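Long-range contacts in glutathione transferase (Lolium rigidum, PDB 6ZB6), which probably conjugates glutathione to electrophilic xenobiotics, herbicides among them, as a phi class glutathione transferase, and binds S-(p-nitrobenzyl)glutathione: residues D99-V104 with E148-R153; H107-A112 with E141-V146; S114-Q119 with F177-T182. One frame throughout, in Å; residues are numbered along the deposited sequence.

Interaction 1 (D99-V104 with E148-R153); sequences DVWTEV and EVYEAR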
loop_
_atom_site.group_PDB
_atom_site.type_symbol
_atom_site.label_atom_id
_atom_site.label_comp_id
_atom_site.label_asym_id
_atom_site.label_seq_id
_atom_site.Cartn_x
_atom_site.Cartn_y
_atom_site.Cartn_z
ATOM N N ASP A 99 -5.605 13.994 3.717
ATOM C CA ASP A 99 -4.285 14.024 4.345
ATOM C C ASP A 99 -4.300 13.370 5.721
ATOM O O ASP A 99 -3.357 12.664 6.094
ATOM C CB ASP A 99 -3.778 15.482 4.480
ATOM C CG ASP A 99 -3.269 16.059 3.180
ATOM O OD1 ASP A 99 -3.091 15.289 2.206
ATOM O OD2 ASP A 99 -3.027 17.298 3.133
ATOM N N VAL A 100 -5.328 13.657 6.521
ATOM C CA VAL A 100 -5.398 13.101 7.865
ATOM C C VAL A 100 -5.312 11.584 7.805
ATOM O O VAL A 100 -4.489 10.956 8.486
ATOM C CB VAL A 100 -6.693 13.551 8.567
ATOM C CG1 VAL A 100 -6.955 12.690 9.802
ATOM C CG2 VAL A 100 -6.624 15.024 8.948
ATOM N N TRP A 101 -6.152 10.972 6.981
ATOM C CA TRP A 101 -6.253 9.522 7.029
ATOM C C TRP A 101 -5.140 8.843 6.238
ATOM O O TRP A 101 -4.856 7.663 6.469
ATOM C CB TRP A 101 -7.659 9.099 6.579
ATOM C CG TRP A 101 -8.643 9.470 7.646
ATOM C CD1 TRP A 101 -9.368 10.624 7.731
ATOM C CD2 TRP A 101 -8.945 8.718 8.837
ATOM N NE1 TRP A 101 -10.130 10.621 8.884
ATOM C CE2 TRP A 101 -9.881 9.469 9.582
ATOM C CE3 TRP A 101 -8.525 7.475 9.334
ATOM C CZ2 TRP A 101 -10.416 9.015 10.795
ATOM C CZ3 TRP A 101 -9.051 7.027 10.545
ATOM C CH2 TRP A 101 -9.985 7.800 11.262
ATOM N N THR A 102 -4.464 9.575 5.360
ATOM C CA THR A 102 -3.217 9.075 4.798
ATOM C C THR A 102 -2.132 9.000 5.869
ATOM O O THR A 102 -1.374 8.025 5.930
ATOM C CB THR A 102 -2.784 9.996 3.652
ATOM O OG1 THR A 102 -3.800 9.976 2.627
ATOM C CG2 THR A 102 -1.420 9.569 3.087
ATOM N N GLU A 103 -2.036 10.038 6.712
ATOM C CA GLU A 103 -1.107 10.016 7.838
ATOM C C GLU A 103 -1.467 8.925 8.839
ATOM O O GLU A 103 -0.576 8.288 9.412
ATOM C CB GLU A 103 -1.085 11.375 8.540
ATOM C CG GLU A 103 -0.541 12.537 7.685
ATOM C CD GLU A 103 0.883 12.310 7.232
ATOM O OE1 GLU A 103 1.737 11.961 8.085
ATOM O OE2 GLU A 103 1.155 12.482 6.020
ATOM N N VAL A 104 -2.766 8.706 9.079
ATOM C CA VAL A 104 -3.159 7.635 9.991
ATOM C C VAL A 104 -2.613 6.304 9.502
ATOM O O VAL A 104 -2.078 5.508 10.291
ATOM C CB VAL A 104 -4.687 7.575 10.161
ATOM C CG1 VAL A 104 -5.053 6.325 10.952
ATOM C CG2 VAL A 104 -5.210 8.814 10.859
ATOM N N GLU A 148 -11.188 -0.700 15.993
ATOM C CA GLU A 148 -12.361 -0.131 16.651
ATOM C C GLU A 148 -12.608 1.310 16.214
ATOM O O GLU A 148 -13.762 1.716 16.030
ATOM C CB GLU A 148 -12.202 -0.213 18.168
ATOM C CG GLU A 148 -12.345 -1.665 18.692
ATOM C CD GLU A 148 -12.008 -1.819 20.167
ATOM O OE1 GLU A 148 -11.847 -0.795 20.865
ATOM O OE2 GLU A 148 -11.889 -2.979 20.624
ATOM N N VAL A 149 -11.541 2.101 16.048
ATOM C CA VAL A 149 -11.705 3.470 15.566
ATOM C C VAL A 149 -12.145 3.478 14.106
ATOM O O VAL A 149 -13.036 4.244 13.716
ATOM C CB VAL A 149 -10.402 4.267 15.763
ATOM C CG1 VAL A 149 -10.528 5.656 15.145
ATOM C CG2 VAL A 149 -10.042 4.347 17.248
ATOM N N TYR A 150 -11.530 2.630 13.273
ATOM C CA TYR A 150 -11.933 2.562 11.870
ATOM C C TYR A 150 -13.389 2.141 11.745
ATOM O O TYR A 150 -14.131 2.659 10.901
ATOM C CB TYR A 150 -11.039 1.582 11.105
ATOM C CG TYR A 150 -9.738 2.174 10.568
ATOM C CD1 TYR A 150 -8.836 2.819 11.415
ATOM C CD2 TYR A 150 -9.403 2.053 9.229
ATOM C CE1 TYR A 150 -7.643 3.341 10.929
ATOM C CE2 TYR A 150 -8.206 2.581 8.731
ATOM C CZ TYR A 150 -7.332 3.212 9.588
ATOM O OH TYR A 150 -6.161 3.742 9.088
ATOM N N GLU A 151 -13.814 1.198 12.586
ATOM C CA GLU A 151 -15.191 0.725 12.528
ATOM C C GLU A 151 -16.166 1.858 12.796
ATOM O O GLU A 151 -17.176 1.995 12.096
ATOM C CB GLU A 151 -15.382 -0.406 13.532
ATOM C CG GLU A 151 -16.792 -0.953 13.596
ATOM C CD GLU A 151 -17.177 -1.738 12.356
ATOM O OE1 GLU A 151 -16.305 -2.048 11.517
ATOM O OE2 GLU A 151 -18.368 -2.050 12.227
ATOM N N ALA A 152 -15.875 2.687 13.804
ATOM C CA ALA A 152 -16.719 3.843 14.083
ATOM C C ALA A 152 -16.679 4.842 12.931
ATOM O O ALA A 152 -17.724 5.359 12.518
ATOM C CB ALA A 152 -16.285 4.506 15.393
ATOM N N ARG A 153 -15.488 5.103 12.384
ATOM C CA ARG A 153 -15.360 6.065 11.294
ATOM C C ARG A 153 -16.114 5.596 10.054
ATOM O O ARG A 153 -16.826 6.377 9.408
ATOM C CB ARG A 153 -13.878 6.282 10.976
ATOM C CG ARG A 153 -13.596 7.207 9.802
ATOM C CD ARG A 153 -13.792 8.650 10.185
ATOM N NE ARG A 153 -13.530 9.540 9.054
ATOM C CZ ARG A 153 -13.992 10.781 8.972
ATOM N NH1 ARG A 153 -14.718 11.268 9.967
ATOM N NH2 ARG A 153 -13.731 11.530 7.901
#

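Interaction 2 (H107-A112 with E141-V146); sequences HTYNPA and EKLKKV. With NA (sodium ion), chain J.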
loop_
_atom_site.group_PDB
_atom_site.type_symbol
_atom_site.label_atom_id
_atom_site.label_comp_id
_atom_site.label_asym_id
_atom_site.label_seq_id
_atom_site.Cartn_x
_atom_site.Cartn_y
_atom_site.Cartn_z
ATOM N N HIS A 107 1.257 6.252 10.165
ATOM C CA HIS A 107 1.791 6.326 11.514
ATOM C C HIS A 107 0.966 5.649 12.593
ATOM O O HIS A 107 1.435 5.576 13.739
ATOM C CB HIS A 107 2.006 7.793 11.909
ATOM C CG HIS A 107 2.960 8.487 11.003
ATOM N ND1 HIS A 107 4.297 8.159 10.953
ATOM C CD2 HIS A 107 2.763 9.430 10.052
ATOM C CE1 HIS A 107 4.893 8.905 10.038
ATOM N NE2 HIS A 107 3.984 9.683 9.475
ATOM N N THR A 108 -0.228 5.158 12.281
ATOM C CA THR A 108 -1.026 4.502 13.309
ATOM C C THR A 108 -1.457 3.114 12.846
ATOM O O THR A 108 -1.180 2.121 13.528
ATOM C CB THR A 108 -2.235 5.365 13.669
ATOM O OG1 THR A 108 -1.789 6.537 14.362
ATOM C CG2 THR A 108 -3.202 4.601 14.559
ATOM N N TYR A 109 -2.095 3.029 11.676
ATOM C CA TYR A 109 -2.618 1.747 11.204
ATOM C C TYR A 109 -1.494 0.848 10.710
ATOM O O TYR A 109 -1.380 -0.300 11.140
ATOM C CB TYR A 109 -3.660 1.987 10.110
ATOM C CG TYR A 109 -4.208 0.766 9.380
ATOM C CD1 TYR A 109 -3.513 0.184 8.330
ATOM C CD2 TYR A 109 -5.443 0.225 9.726
ATOM C CE1 TYR A 109 -4.028 -0.923 7.639
ATOM C CE2 TYR A 109 -5.966 -0.876 9.048
ATOM C CZ TYR A 109 -5.258 -1.438 8.014
ATOM O OH TYR A 109 -5.764 -2.519 7.343
ATOM N N ASN A 110 -0.641 1.351 9.817
ATOM C CA ASN A 110 0.368 0.441 9.295
ATOM C C ASN A 110 1.378 0.016 10.360
ATOM O O ASN A 110 1.819 -1.137 10.334
ATOM C CB ASN A 110 1.109 1.029 8.088
ATOM C CG ASN A 110 1.709 -0.060 7.224
ATOM O OD1 ASN A 110 0.998 -0.975 6.775
ATOM N ND2 ASN A 110 3.013 -0.013 7.036
ATOM N N PRO A 111 1.781 0.879 11.303
ATOM C CA PRO A 111 2.665 0.392 12.378
ATOM C C PRO A 111 2.041 -0.691 13.242
ATOM O O PRO A 111 2.774 -1.489 13.840
ATOM C CB PRO A 111 2.966 1.662 13.185
ATOM C CG PRO A 111 2.954 2.728 12.144
ATOM C CD PRO A 111 1.781 2.360 11.256
ATOM N N ALA A 112 0.718 -0.764 13.320
ATOM C CA ALA A 112 0.097 -1.845 14.073
ATOM C C ALA A 112 -0.065 -3.115 13.248
ATOM O O ALA A 112 0.059 -4.223 13.793
ATOM C CB ALA A 112 -1.263 -1.393 14.606
ATOM N N GLU A 141 -3.110 -6.726 19.508
ATOM C CA GLU A 141 -3.895 -5.955 20.461
ATOM C C GLU A 141 -3.921 -4.483 20.077
ATOM O O GLU A 141 -4.958 -3.819 20.210
ATOM C CB GLU A 141 -3.357 -6.155 21.875
ATOM C CG GLU A 141 -3.708 -7.542 22.465
ATOM C CD GLU A 141 -5.151 -8.007 22.170
ATOM O OE1 GLU A 141 -6.105 -7.375 22.685
ATOM O OE2 GLU A 141 -5.329 -9.016 21.440
ATOM N N LYS A 142 -2.800 -3.959 19.570
ATOM C CA LYS A 142 -2.802 -2.589 19.075
ATOM C C LYS A 142 -3.684 -2.452 17.842
ATOM O O LYS A 142 -4.433 -1.477 17.718
ATOM C CB LYS A 142 -1.369 -2.143 18.762
ATOM C CG LYS A 142 -0.575 -1.762 20.009
ATOM C CD LYS A 142 0.886 -2.142 19.876
ATOM C CE LYS A 142 1.794 -0.951 20.126
ATOM N NZ LYS A 142 3.232 -1.304 19.936
ATOM N N LEU A 143 -3.613 -3.418 16.919
ATOM C CA LEU A 143 -4.415 -3.330 15.699
ATOM C C LEU A 143 -5.906 -3.349 16.013
ATOM O O LEU A 143 -6.688 -2.593 15.417
ATOM C CB LEU A 143 -4.049 -4.468 14.742
ATOM C CG LEU A 143 -4.757 -4.470 13.385
ATOM C CD1 LEU A 143 -4.476 -3.163 12.616
ATOM C CD2 LEU A 143 -4.298 -5.668 12.573
ATOM N N LYS A 144 -6.325 -4.225 16.933
ATOM C CA LYS A 144 -7.737 -4.281 17.305
ATOM C C LYS A 144 -8.231 -2.921 17.782
ATOM O O LYS A 144 -9.333 -2.490 17.416
ATOM C CB LYS A 144 -7.963 -5.338 18.387
ATOM C CG LYS A 144 -7.932 -6.785 17.896
ATOM C CD LYS A 144 -7.898 -7.750 19.083
ATOM C CE LYS A 144 -7.746 -9.195 18.623
ATOM N NZ LYS A 144 -7.552 -10.119 19.785
ATOM N N LYS A 145 -7.419 -2.217 18.578
ATOM C CA LYS A 145 -7.827 -0.891 19.040
ATOM C C LYS A 145 -7.949 0.078 17.873
ATOM O O LYS A 145 -8.905 0.858 17.801
ATOM C CB LYS A 145 -6.840 -0.358 20.080
ATOM C CG LYS A 145 -6.848 -1.111 21.411
ATOM C CD LYS A 145 -8.260 -1.316 21.946
ATOM C CE LYS A 145 -8.277 -2.275 23.142
ATOM N NZ LYS A 145 -9.526 -3.105 23.211
ATOM N N VAL A 146 -6.993 0.038 16.946
ATOM C CA VAL A 146 -7.095 0.839 15.725
ATOM C C VAL A 146 -8.379 0.495 14.975
ATOM O O VAL A 146 -9.126 1.379 14.535
ATOM C CB VAL A 146 -5.853 0.618 14.839
ATOM C CG1 VAL A 146 -6.018 1.318 13.479
ATOM C CG2 VAL A 146 -4.604 1.097 15.544
HETATM NA NA NA J . -1.239 5.899 17.071
HETATM O O HOH W 1 1.363 5.174 17.129
#

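Interaction 3 (S114-Q119 with F177-T182); sequences SPIVYQ and FYFMAT. With GTB (S-(p-nitrobenzyl)glutathione), chain G.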
loop_
_atom_site.group_PDB
_atom_site.type_symbol
_atom_site.label_atom_id
_atom_site.label_comp_id
_atom_site.label_asym_id
_atom_site.label_seq_id
_atom_site.Cartn_x
_atom_site.Cartn_y
_atom_site.Cartn_z
ATOM N N SER A 114 1.539 -3.852 9.993
ATOM C CA SER A 114 2.767 -4.312 9.351
ATOM C C SER A 114 3.568 -5.340 10.151
ATOM O O SER A 114 4.060 -6.302 9.536
ATOM C CB SER A 114 3.647 -3.086 9.025
ATOM O OG SER A 114 4.821 -3.486 8.361
ATOM N N PRO A 115 3.748 -5.220 11.473
ATOM C CA PRO A 115 4.536 -6.243 12.178
ATOM C C PRO A 115 3.961 -7.633 12.050
ATOM O O PRO A 115 4.723 -8.611 11.997
ATOM C CB PRO A 115 4.517 -5.760 13.632
ATOM C CG PRO A 115 4.365 -4.290 13.515
ATOM C CD PRO A 115 3.385 -4.122 12.385
ATOM N N ILE A 116 2.633 -7.753 11.984
ATOM C CA ILE A 116 2.024 -9.067 11.822
ATOM C C ILE A 116 2.376 -9.653 10.463
ATOM O O ILE A 116 2.660 -10.849 10.347
ATOM C CB ILE A 116 0.503 -8.984 12.042
ATOM C CG1 ILE A 116 0.210 -8.438 13.446
ATOM C CG2 ILE A 116 -0.145 -10.380 11.882
ATOM C CD1 ILE A 116 -1.147 -7.785 13.593
ATOM N N VAL A 117 2.389 -8.823 9.417
ATOM C CA VAL A 117 2.791 -9.294 8.093
ATOM C C VAL A 117 4.252 -9.730 8.106
ATOM O O VAL A 117 4.605 -10.793 7.576
ATOM C CB VAL A 117 2.536 -8.208 7.031
ATOM C CG1 VAL A 117 3.117 -8.637 5.693
ATOM C CG2 VAL A 117 1.045 -7.933 6.913
ATOM N N TYR A 118 5.124 -8.912 8.713
ATOM C CA TYR A 118 6.540 -9.264 8.819
ATOM C C TYR A 118 6.725 -10.582 9.552
ATOM O O TYR A 118 7.425 -11.482 9.075
ATOM C CB TYR A 118 7.309 -8.161 9.548
ATOM C CG TYR A 118 7.836 -7.082 8.641
ATOM C CD1 TYR A 118 9.074 -7.210 8.022
ATOM C CD2 TYR A 118 7.095 -5.929 8.399
ATOM C CE1 TYR A 118 9.560 -6.216 7.188
ATOM C CE2 TYR A 118 7.568 -4.931 7.564
ATOM C CZ TYR A 118 8.800 -5.081 6.962
ATOM O OH TYR A 118 9.267 -4.087 6.137
ATOM N N GLN A 119 6.104 -10.707 10.724
ATOM C CA GLN A 119 6.365 -11.865 11.568
ATOM C C GLN A 119 5.747 -13.139 11.003
ATOM O O GLN A 119 6.308 -14.224 11.187
ATOM C CB GLN A 119 5.842 -11.610 12.978
ATOM C CG GLN A 119 6.573 -10.522 13.737
ATOM C CD GLN A 119 8.015 -10.885 14.026
ATOM O OE1 GLN A 119 8.366 -12.059 14.088
ATOM N NE2 GLN A 119 8.860 -9.869 14.203
ATOM N N PHE A 177 -3.453 -6.258 2.132
ATOM C CA PHE A 177 -3.527 -7.393 1.221
ATOM C C PHE A 177 -2.746 -8.592 1.754
ATOM O O PHE A 177 -3.259 -9.718 1.790
ATOM C CB PHE A 177 -3.007 -6.997 -0.159
ATOM C CG PHE A 177 -3.011 -8.133 -1.136
ATOM C CD1 PHE A 177 -4.207 -8.632 -1.622
ATOM C CD2 PHE A 177 -1.827 -8.730 -1.530
ATOM C CE1 PHE A 177 -4.222 -9.697 -2.509
ATOM C CE2 PHE A 177 -1.837 -9.790 -2.419
ATOM C CZ PHE A 177 -3.036 -10.269 -2.911
ATOM N N TYR A 178 -1.503 -8.364 2.182
ATOM C CA TYR A 178 -0.671 -9.453 2.688
ATOM C C TYR A 178 -1.129 -9.923 4.061
ATOM O O TYR A 178 -1.032 -11.122 4.368
ATOM C CB TYR A 178 0.798 -9.028 2.727
ATOM C CG TYR A 178 1.473 -9.100 1.370
ATOM C CD1 TYR A 178 1.338 -10.228 0.570
ATOM C CD2 TYR A 178 2.245 -8.045 0.890
ATOM C CE1 TYR A 178 1.940 -10.309 -0.673
ATOM C CE2 TYR A 178 2.858 -8.114 -0.358
ATOM C CZ TYR A 178 2.705 -9.252 -1.137
ATOM O OH TYR A 178 3.305 -9.341 -2.389
ATOM N N PHE A 179 -1.636 -9.008 4.892
ATOM C CA PHE A 179 -2.243 -9.419 6.160
ATOM C C PHE A 179 -3.325 -10.472 5.933
ATOM O O PHE A 179 -3.462 -11.422 6.720
ATOM C CB PHE A 179 -2.818 -8.192 6.883
ATOM C CG PHE A 179 -3.498 -8.515 8.197
ATOM C CD1 PHE A 179 -2.767 -8.568 9.379
ATOM C CD2 PHE A 179 -4.865 -8.751 8.248
ATOM C CE1 PHE A 179 -3.391 -8.859 10.587
ATOM C CE2 PHE A 179 -5.502 -9.056 9.461
ATOM C CZ PHE A 179 -4.758 -9.111 10.631
ATOM N N MET A 180 -4.096 -10.335 4.848
ATOM C CA MET A 180 -5.139 -11.310 4.536
ATOM C C MET A 180 -4.579 -12.680 4.187
ATOM O O MET A 180 -5.356 -13.636 4.072
ATOM C CB MET A 180 -6.024 -10.808 3.388
ATOM C CG MET A 180 -6.844 -9.561 3.725
ATOM S SD MET A 180 -7.769 -9.736 5.273
ATOM C CE MET A 180 -8.000 -8.028 5.754
ATOM N N ALA A 181 -3.262 -12.805 4.033
ATOM C CA ALA A 181 -2.625 -14.096 3.839
ATOM C C ALA A 181 -2.034 -14.665 5.119
ATOM O O ALA A 181 -1.456 -15.757 5.088
ATOM C CB ALA A 181 -1.535 -13.996 2.770
ATOM N N THR A 182 -2.161 -13.969 6.237
ATOM C CA THR A 182 -1.627 -14.460 7.500
ATOM C C THR A 182 -2.679 -15.283 8.222
ATOM O O THR A 182 -3.847 -15.304 7.829
ATOM C CB THR A 182 -1.189 -13.292 8.367
ATOM O OG1 THR A 182 -2.357 -12.643 8.882
ATOM C CG2 THR A 182 -0.297 -12.295 7.552
HETATM N N1 GTB G . 9.249 4.486 3.127
HETATM C CA1 GTB G . 9.731 3.699 2.002
HETATM C C1 GTB G . 8.704 3.768 0.860
HETATM O O11 GTB G . 7.468 3.785 1.113
HETATM O O12 GTB G . 9.081 3.812 -0.342
HETATM C CB1 GTB G . 9.922 2.259 2.489
HETATM C CG1 GTB G . 10.402 1.411 1.312
HETATM C CD1 GTB G . 10.836 0.028 1.763
HETATM O OE1 GTB G . 10.782 -0.303 2.908
HETATM N N2 GTB G . 11.315 -0.891 0.760
HETATM C CA2 GTB G . 11.729 -2.206 1.204
HETATM C C2 GTB G . 13.221 -2.347 0.940
HETATM O O2 GTB G . 13.717 -1.974 -0.077
HETATM C CB2 GTB G . 10.941 -3.272 0.439
HETATM S SG2 GTB G . 9.178 -3.144 0.911
HETATM N N3 GTB G . 14.054 -2.931 1.963
HETATM C CA3 GTB G . 15.473 -3.073 1.708
HETATM C C3 GTB G . 16.281 -2.342 2.776
HETATM O O31 GTB G . 17.488 -2.659 2.967
HETATM O O32 GTB G . 15.752 -1.426 3.464
HETATM C "C'" GTB G . 9.014 -3.621 2.656
HETATM C "C1'" GTB G . 9.502 -5.059 2.811
HETATM C "C2'" GTB G . 10.624 -5.327 3.578
HETATM C "C3'" GTB G . 11.075 -6.631 3.724
HETATM C "C4'" GTB G . 10.399 -7.671 3.104
HETATM N N41 GTB G . 10.871 -9.046 3.251
HETATM O O41 GTB G . 11.937 -9.355 4.116
HETATM O O42 GTB G . 10.356 -9.899 2.633
HETATM C "C5'" GTB G . 9.275 -7.399 2.333
HETATM C "C6'" GTB G . 8.824 -6.095 2.185
#

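Interaction 1 (D99-V104 with E148-R153)
In the all-helical C-terminal domain of the glutathione transferase fold, the long helices 92-127 and 133-156 run antiparallel, and here, where Trp101 meets Tyr150 and Arg153, they stand well apart. The axes of the two short segments come no closer than 13.7 Å, at 156° between their directions, and the gap is bridged mainly by three long side chains, Trp101, Tyr150 and Arg153. Trp101 is the central piece. Its CG lies beside the backbone N (chi1 -71°), which carries the indole out toward the second helix. The six-membered ring then presents its edge to the face of Tyr150 in a T-shaped pair, with centroids 5.6 Å apart and planes at 88°; the nearest atoms are CZ3 of Trp101 and CE1 of Tyr150, 4.0 Å apart. Arg153 reaches back across the indole. Its chain bends at chi2, CD comes within 3.5 Å of Trp101 CZ2, and the guanidinium lies almost parallel to the indole, with Trp101 NE1 over one of its faces and 3.6 Å from Arg153 NE. Val104, one turn after Trp101, sets CG1 3.4 Å from the hydroxyl OH of Tyr150, while Val149 CG1 borders the indole at its edge.

No hydrogen bond links the two segments. The polar ends are engaged elsewhere: Tyr150 OH bonds to His172 NE2 and Arg153 NE to the carbonyl of Leu160. Arginine suits its place because its methylene chain packs on the indole while its flat cationic end lies along the ring and NE still bonds to that carbonyl. The contact thus rests on dispersion and ring electrostatics, with the bonds to His172 and Leu160 probably helping to hold Tyr150 and Arg153 in place.

Interaction 2 (H107-A112 with E141-V146)
A sodium ion sits beside the seam where Thr108 meets Val146, and the helix carrying Thr108 is irregular here: residues 107-109 form a wider pi-type turn, and at Pro111, whose nitrogen has no hydrogen to give, the chain kinks. Thr108 OG1 binds the sodium ion at 2.8 Å, and a water is a second ligand. With OG1 turned beside the backbone N (chi1 -69°), the other branch, CG2, lies toward the neighbouring helix and meets Val146 CG2 at 3.9 Å. Threonine therefore serves ion and apolar seam at once. Val146 also crosses the Tyr109 side chain at about a right angle, its other branch, CG1, 4.0 Å from CD2 of Tyr109. Tyr109 OH is hydrogen-bonded to Thr176, which ties the far end of the ring to helix 173-179.

Ala112 makes the closest backbone approach possible: its CB rests 3.9 Å from Leu143 CA, and the two CA atoms are 5.0 Å apart. A methyl group fits against the main chain of the second helix, while Leu143 CD1 extends past it toward the Tyr109 ring. No hydrogen bond crosses between the segments, so their attachment is apolar packing, with the sodium ion beside Thr108 at one end of it.

Interaction 3 (S114-Q119 with F177-T182)
Ile116 is the first residue of 114-119 to touch the other segment, two places after Ser114, on a helix kinked at Pro115 and Ile116. Its CG2 approaches Phe179 CE1 obliquely at 3.8 Å, and CD1 comes to the same ring carbon at 3.9 Å, so both branches of the isoleucine press on one corner of the phenyl group. Val117 follows and spreads its two methyls. CG1, anti to the backbone N (chi1 173°), meets Tyr178 CB at 3.8 Å; CG2 fits against the main chain, 3.5 Å from Phe179 N. A short beta-branched residue suits a place where the CA atoms of Val117 and Phe179 are only 5.4 Å apart. Tyr118 belongs to the ligand pocket instead: its OH lies 3.2 Å from C2' of the nitrobenzyl ring of S-(p-nitrobenzyl)glutathione.

Across from Ile116 and Val117, the type I beta turn Phe179-Thr182 brings Thr182 CG2 to their backbone. Phe179 O accepts from both Thr182 OG1, at 2.7 Å on a lone pair in the carbonyl plane, and Thr182 N; OG1 is also hydrogen-bonded to His184 N. No hydrogen bond crosses between the segments. The contact is mostly apolar packing, partly against backbone, and Val117, which packs here, is the chain neighbour of the pocket residue Tyr118.

Overall arrangement
Helix 92-127 carries all three interactions, in the order 1, 2, 3 along its length. Interactions 1 and 2 join it to helix 133-156, with centres about 10 Å apart; the helices run antiparallel, so 99-104 pairs with 148-153 and 107-112 with 141-146, and interaction 2 falls between the segments of interaction 1. Interaction 3 turns to the end of helix 173-179, its segments alternating along the chain with those of the others; its centre lies about 13 Å from that of interaction 2 and about 19 Å from that of interaction 1. Tyr109 against Tyr150 OH joins the first two, Leu143 against Ile116 and Phe179 the last two. Helix 92-127 thereby connects the helical packing to the ligand pocket.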